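Local coordinates for zona occludens toxin N-terminal domain-containing protein (PDB 2R2A) that is of unknown function but has an N-terminal Zot-family domain of P-loop NTPase type that probably binds a nucleotide, at residues 79-84 with 113-118. Numbering follows the deposited sequence.
Sequences EWIKKP and VQWLNT
Ile81 and Trp115 make an apolar methyl-on-indole contact between segment 79-84, on helix 77-80, and segment 113-118, on helix 111-114. It is structural packing within the P-loop NTPase-type domain, placed against the parallel part of the sheet by Trp115 touching Ile126 of strand 125-130. The evidence for a CH-pi interaction is direct: Ile81 CG2 stands 4.0 Å from the centroid of the six-membered ring of Trp115, and the line to it leans 22° from the ring normal. The methyl is displaced toward the rim, with Trp115 CZ3 its nearest atom at 3.7 Å. The two side chains run roughly perpendicular to each other. On the opposite face of the indole lies Leu116 CD2, 3.4 Å above the plane. Trp115 CG sits between the backbone N and the carbonyl carbon (chi1 75°), and with chi2 near a right angle this turns the ring to meet a methyl on each face. Lys82, bent at chi2 and chi4, buries nearly as much surface as Ile81 (34 against 37 Å²): its CE and NZ lie 4.0 and 3.5 Å from Trp115 CB, with NZ oblique to the ring. Trp115 O accepts hydrogen bonds from Thr118 N (3.0 Å) and Thr118 OG1 (3.2 Å), both from the same face of its plane, OG1 lying 37° out of it. The indole also touches Met77 and Tyr78 of helix 77-80, while NE1 gives a weak hydrogen bond to Asn112 O. With no hydrogen bond spanning the two segments, their junction rests on dispersion and CH-pi attraction between buried Ile81 and Trp115, joined by van der Waals contact from the exposed Lys82.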
# COMPACT_ATOMS: atom_id res chain seq x y z
N GLU A 79 16.75 -4.40 2.41
CA GLU A 79 17.99 -3.95 3.04
C GLU A 79 17.70 -2.83 4.05
O GLU A 79 17.78 -3.06 5.26
CB GLU A 79 19.02 -3.50 2.01
CG GLU A 79 19.68 -4.63 1.19
CD GLU A 79 20.91 -4.17 0.39
OE1 GLU A 79 21.44 -4.96 -0.42
OE2 GLU A 79 21.37 -3.02 0.59
N TRP A 80 17.39 -1.64 3.55
CA TRP A 80 17.19 -0.47 4.40
C TRP A 80 16.02 -0.50 5.40
O TRP A 80 16.05 0.24 6.38
CB TRP A 80 17.11 0.82 3.57
CG TRP A 80 16.10 0.84 2.45
CD1 TRP A 80 16.33 0.51 1.15
CD2 TRP A 80 14.72 1.27 2.52
NE1 TRP A 80 15.19 0.68 0.41
CE2 TRP A 80 14.19 1.14 1.21
CE3 TRP A 80 13.88 1.73 3.55
CZ2 TRP A 80 12.85 1.47 0.90
CZ3 TRP A 80 12.55 2.05 3.24
CH2 TRP A 80 12.05 1.91 1.92
N ILE A 81 14.99 -1.32 5.15
CA ILE A 81 13.85 -1.42 6.07
C ILE A 81 14.24 -1.98 7.46
O ILE A 81 13.54 -1.73 8.46
CB ILE A 81 12.61 -2.16 5.47
CG1 ILE A 81 11.30 -1.66 6.09
CG2 ILE A 81 12.69 -3.66 5.69
CD1 ILE A 81 10.85 -0.25 5.66
N LYS A 82 15.35 -2.71 7.52
CA LYS A 82 15.79 -3.37 8.75
C LYS A 82 16.65 -2.47 9.64
O LYS A 82 16.98 -2.82 10.79
CB LYS A 82 16.48 -4.71 8.45
CG LYS A 82 15.74 -5.44 7.32
CD LYS A 82 15.73 -6.96 7.42
CE LYS A 82 14.60 -7.49 6.50
NZ LYS A 82 14.88 -8.84 5.91
N LYS A 83 16.99 -1.29 9.12
CA LYS A 83 17.81 -0.37 9.90
C LYS A 83 17.04 0.47 10.91
O LYS A 83 15.98 1.02 10.58
CB LYS A 83 18.76 0.47 9.03
CG LYS A 83 18.17 1.53 8.13
CD LYS A 83 19.31 2.00 7.20
CE LYS A 83 18.81 2.87 6.05
NZ LYS A 83 19.73 2.78 4.86
N PRO A 84 17.57 0.55 12.16
CA PRO A 84 16.94 1.17 13.32
C PRO A 84 16.07 2.41 13.09
O PRO A 84 15.02 2.50 13.70
CB PRO A 84 18.13 1.54 14.23
CG PRO A 84 19.34 0.85 13.65
CD PRO A 84 18.86 -0.05 12.54
N VAL A 113 11.02 -9.87 -1.88
CA VAL A 113 9.76 -10.52 -1.53
C VAL A 113 9.91 -11.37 -0.27
O VAL A 113 9.01 -11.37 0.56
CB VAL A 113 9.23 -11.41 -2.71
CG1 VAL A 113 8.02 -12.28 -2.31
CG2 VAL A 113 8.89 -10.57 -3.94
N GLN A 114 11.05 -12.08 -0.13
CA GLN A 114 11.26 -13.04 0.97
C GLN A 114 11.01 -12.45 2.35
O GLN A 114 10.54 -13.14 3.27
CB GLN A 114 12.69 -13.63 0.93
CG GLN A 114 12.97 -14.50 -0.29
CD GLN A 114 14.32 -15.18 -0.27
OE1 GLN A 114 15.29 -14.67 0.29
NE2 GLN A 114 14.40 -16.33 -0.93
N TRP A 115 11.36 -11.18 2.51
CA TRP A 115 11.29 -10.50 3.81
C TRP A 115 9.88 -10.18 4.26
O TRP A 115 9.63 -9.95 5.44
CB TRP A 115 12.14 -9.23 3.80
CG TRP A 115 11.53 -8.10 3.04
CD1 TRP A 115 11.60 -7.89 1.70
CD2 TRP A 115 10.74 -7.03 3.58
NE1 TRP A 115 10.91 -6.76 1.35
CE2 TRP A 115 10.36 -6.21 2.48
CE3 TRP A 115 10.29 -6.69 4.87
CZ2 TRP A 115 9.59 -5.05 2.64
CZ3 TRP A 115 9.52 -5.53 5.02
CH2 TRP A 115 9.16 -4.74 3.91
N LEU A 116 8.94 -10.17 3.30
CA LEU A 116 7.60 -9.71 3.57
C LEU A 116 6.93 -10.55 4.62
O LEU A 116 6.20 -10.03 5.46
CB LEU A 116 6.75 -9.68 2.30
CG LEU A 116 7.15 -8.63 1.26
CD1 LEU A 116 6.29 -8.80 0.02
CD2 LEU A 116 7.00 -7.24 1.81
N ASN A 117 7.17 -11.86 4.58
CA ASN A 117 6.44 -12.74 5.48
C ASN A 117 6.88 -12.54 6.93
O ASN A 117 6.20 -12.99 7.84
CB ASN A 117 6.52 -14.20 5.04
CG ASN A 117 7.82 -14.83 5.42
OD1 ASN A 117 7.94 -15.45 6.47
ND2 ASN A 117 8.83 -14.64 4.58
N THR A 118 8.01 -11.85 7.13
CA THR A 118 8.46 -11.45 8.47
C THR A 118 8.44 -9.93 8.71
O THR A 118 9.14 -9.42 9.59
CB THR A 118 9.86 -12.03 8.83
OG1 THR A 118 10.80 -11.75 7.77
CG2 THR A 118 9.77 -13.54 9.03